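Local coordinates for Non-structural protein NS1 (Murine minute virus, PDB 4R94) that nicks viral DNA at the replication origin through its N-terminal nickase domain, the part present here, and unwinds DNA with an ATP-driven helicase, at residues Glu24-Val29 / Thr198-Phe203. Numbering follows the deposited sequence.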
ATOM      1  N   GLU A  24      -8.147  16.390   2.752  1.00 28.69           N
ATOM      2  CA  GLU A  24      -6.792  16.421   2.204  1.00 26.94           C
ATOM      3  C   GLU A  24      -5.957  15.332   2.862  1.00 19.46           C
ATOM      4  O   GLU A  24      -6.020  15.145   4.079  1.00 26.11           O
ATOM      5  CB  GLU A  24      -6.134  17.795   2.403  1.00 31.47           C
ATOM      6  CG  GLU A  24      -6.582  18.840   1.383  1.00 34.51           C
ATOM      7  CD  GLU A  24      -5.791  20.146   1.475  1.00 38.74           C
ATOM      8  OE1 GLU A  24      -6.055  20.936   2.401  1.00 42.90           O
ATOM      9  OE2 GLU A  24      -4.909  20.379   0.622  1.00 39.93           O
ATOM     10  N   VAL A  25      -5.220  14.586   2.039  1.00 20.69           N
ATOM     11  CA  VAL A  25      -4.372  13.491   2.531  1.00 20.62           C
ATOM     12  C   VAL A  25      -3.085  13.430   1.714  1.00 20.06           C
ATOM     13  O   VAL A  25      -3.048  13.868   0.570  1.00 20.48           O
ATOM     14  CB  VAL A  25      -5.074  12.103   2.457  1.00 19.47           C
ATOM     15  CG1 VAL A  25      -6.295  12.032   3.384  1.00 22.96           C
ATOM     16  CG2 VAL A  25      -5.466  11.762   1.037  1.00 20.03           C
ATOM     17  N   PHE A  26      -2.031  12.867   2.297  1.00 17.48           N
ATOM     18  CA  PHE A  26      -0.825  12.571   1.538  1.00 17.72           C
ATOM     19  C   PHE A  26      -1.052  11.375   0.618  1.00 18.58           C
ATOM     20  O   PHE A  26      -1.872  10.499   0.901  1.00 16.54           O
ATOM     21  CB  PHE A  26       0.353  12.225   2.450  1.00 16.30           C
ATOM     22  CG  PHE A  26       0.784  13.328   3.385  1.00 20.00           C
ATOM     23  CD1 PHE A  26       0.945  14.629   2.942  1.00 23.32           C
ATOM     24  CD2 PHE A  26       1.079  13.030   4.705  1.00 23.10           C
ATOM     25  CE1 PHE A  26       1.371  15.627   3.825  1.00 22.54           C
ATOM     26  CE2 PHE A  26       1.495  14.018   5.583  1.00 25.27           C
ATOM     27  CZ  PHE A  26       1.634  15.322   5.138  1.00 22.61           C
ATOM     28  N   SER A  27      -0.279  11.319  -0.457  1.00 16.91           N
ATOM     29  CA  SER A  27      -0.263  10.168  -1.339  1.00 17.59           C
ATOM     30  C   SER A  27       1.144   9.603  -1.381  1.00 17.43           C
ATOM     31  O   SER A  27       2.092  10.304  -1.752  1.00 16.42           O
ATOM     32  CB  SER A  27      -0.732  10.566  -2.745  1.00 17.17           C
ATOM     33  OG  SER A  27      -0.466   9.530  -3.686  1.00 19.53           O
ATOM     34  N   PHE A  28       1.290   8.356  -0.935  1.00 14.81           N
ATOM     35  CA  PHE A  28       2.571   7.649  -0.979  1.00 15.22           C
ATOM     36  C   PHE A  28       2.501   6.412  -1.868  1.00 14.74           C
ATOM     37  O   PHE A  28       1.432   5.840  -2.071  1.00 15.32           O
ATOM     38  CB  PHE A  28       3.005   7.171   0.419  1.00 16.18           C
ATOM     39  CG  PHE A  28       3.190   8.269   1.420  1.00 16.05           C
ATOM     40  CD1 PHE A  28       4.348   9.030   1.429  1.00 15.99           C
ATOM     41  CD2 PHE A  28       2.215   8.517   2.379  1.00 17.81           C
ATOM     42  CE1 PHE A  28       4.533  10.020   2.360  1.00 16.74           C
ATOM     43  CE2 PHE A  28       2.394   9.523   3.325  1.00 17.56           C
ATOM     44  CZ  PHE A  28       3.548  10.288   3.293  1.00 17.61           C
ATOM     45  N   VAL A  29       3.644   5.990  -2.391  1.00 14.60           N
ATOM     46  CA  VAL A  29       3.758   4.663  -2.981  1.00 15.62           C
ATOM     47  C   VAL A  29       4.908   3.923  -2.311  1.00 16.33           C
ATOM     48  O   VAL A  29       6.022   4.446  -2.188  1.00 17.74           O
ATOM     49  CB  VAL A  29       3.985   4.715  -4.508  1.00 15.71           C
ATOM     50  CG1 VAL A  29       4.177   3.327  -5.060  1.00 17.76           C
ATOM     51  CG2 VAL A  29       2.792   5.373  -5.183  1.00 17.32           C
ATOM     52  N   THR A 198       4.880  19.244  -1.724  1.00 20.96           N
ATOM     53  CA  THR A 198       3.981  18.127  -1.462  1.00 20.72           C
ATOM     54  C   THR A 198       2.612  18.393  -2.064  1.00 22.17           C
ATOM     55  O   THR A 198       2.069  19.493  -1.894  1.00 23.28           O
ATOM     56  CB  THR A 198       3.849  17.895   0.033  1.00 25.71           C
ATOM     57  OG1 THR A 198       5.141  17.550   0.548  1.00 23.82           O
ATOM     58  CG2 THR A 198       2.841  16.777   0.331  1.00 21.73           C
ATOM     59  N   LYS A 199       2.067  17.403  -2.775  1.00 19.42           N
ATOM     60  CA  LYS A 199       0.738  17.535  -3.388  1.00 18.94           C
ATOM     61  C   LYS A 199      -0.267  16.646  -2.660  1.00 22.81           C
ATOM     62  O   LYS A 199      -0.315  15.435  -2.886  1.00 21.49           O
ATOM     63  CB  LYS A 199       0.785  17.164  -4.875  1.00 19.77           C
ATOM     64  CG  LYS A 199      -0.558  17.317  -5.624  1.00 21.64           C
ATOM     65  CD  LYS A 199      -0.372  17.096  -7.111  1.00 24.59           C
ATOM     66  CE  LYS A 199      -1.714  17.133  -7.838  1.00 29.39           C
ATOM     67  NZ  LYS A 199      -1.564  16.644  -9.228  1.00 33.42           N
ATOM     68  N   CYS A 200      -1.069  17.240  -1.789  1.00 21.06           N
ATOM     69  CA  CYS A 200      -2.109  16.480  -1.124  1.00 20.88           C
ATOM     70  C   CYS A 200      -3.205  16.159  -2.130  1.00 26.14           C
ATOM     71  O   CYS A 200      -3.401  16.880  -3.125  1.00 25.22           O
ATOM     72  CB  CYS A 200      -2.653  17.244   0.077  1.00 22.03           C
ATOM     73  SG  CYS A 200      -1.403  17.476   1.372  1.00 31.46           S
ATOM     74  N   VAL A 201      -3.894  15.051  -1.901  1.00 21.28           N
ATOM     75  CA  VAL A 201      -5.006  14.688  -2.757  1.00 22.40           C
ATOM     76  C   VAL A 201      -6.267  14.629  -1.926  1.00 21.25           C
ATOM     77  O   VAL A 201      -6.209  14.682  -0.693  1.00 21.01           O
ATOM     78  CB  VAL A 201      -4.771  13.347  -3.474  1.00 24.07           C
ATOM     79  CG1 VAL A 201      -3.502  13.412  -4.314  1.00 27.36           C
ATOM     80  CG2 VAL A 201      -4.680  12.207  -2.471  1.00 21.44           C
ATOM     81  N   LEU A 202      -7.409  14.547  -2.601  1.00 21.19           N
ATOM     82  CA  LEU A 202      -8.690  14.464  -1.916  1.00 21.38           C
ATOM     83  C   LEU A 202      -9.089  12.997  -1.747  1.00 21.08           C
ATOM     84  O   LEU A 202      -9.307  12.278  -2.738  1.00 21.62           O
ATOM     85  CB  LEU A 202      -9.769  15.248  -2.687  1.00 22.74           C
ATOM     86  CG  LEU A 202      -9.575  16.767  -2.751  1.00 29.01           C
ATOM     87  CD1 LEU A 202     -10.844  17.426  -3.289  1.00 29.77           C
ATOM     88  CD2 LEU A 202      -9.198  17.368  -1.417  1.00 25.93           C
ATOM     89  N   PHE A 203      -9.191  12.578  -0.484  1.00 21.52           N
ATOM     90  CA  PHE A 203      -9.337  11.180  -0.092  1.00 21.52           C
ATOM     91  C   PHE A 203     -10.489  10.445  -0.784  1.00 20.77           C
ATOM     92  O   PHE A 203     -10.264   9.532  -1.572  1.00 19.11           O
ATOM     93  CB  PHE A 203      -9.502  11.117   1.425  1.00 20.40           C
ATOM     94  CG  PHE A 203      -9.471   9.729   2.001  1.00 19.83           C
ATOM     95  CD1 PHE A 203      -8.267   9.054   2.177  1.00 20.41           C
ATOM     96  CD2 PHE A 203     -10.643   9.131   2.443  1.00 20.11           C
ATOM     97  CE1 PHE A 203      -8.238   7.779   2.750  1.00 19.29           C
ATOM     98  CE2 PHE A 203     -10.624   7.861   3.021  1.00 19.48           C
ATOM     99  CZ  PHE A 203      -9.419   7.181   3.169  1.00 18.87           C
TER
HETATM  100  O   HOH W   1       1.208  13.710  -1.243  1.00 20.28           O
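V25 and V201 form the hydrogen-bonded pair of a very short antiparallel ladder: V25 N gives to V201 O and V201 N gives to V25 O, both at 2.9 Å. On the apolar face these valines share, V25 CG2 packs chiefly on V201 CG2 at 3.6 Å, while CG1, anti to the carbonyl carbon (chi1 -65°), reaches obliquely to the F203 ring, 3.8 Å from CD1. V25 is thus a bump lodged between V201 and the first residue of helix 203-211, the helix that carries the nuclease tyrosine Y210.

On the other face, F26 brings its CD1/CE1 side against two knobs, T198 CG2 (3.9 Å from CD1) and C200 SG. The sulfur sits 5.0 Å from the ring centroid, an oblique sulfur-aromatic contact; W145 meets the same ring from helix 142-160. Exposed E24 edges this face, its OE2 3.9 Å from C200 CB and its CG 4.1 Å from L202 CD2.

Before V201 the second segment is loop, and one water bridges the gap, accepting from S27 N, near the metal ligand H129, and donating to K199 O. Backbone bonds, this water and apolar packing therefore hold the edge, without a salt bridge between side chains.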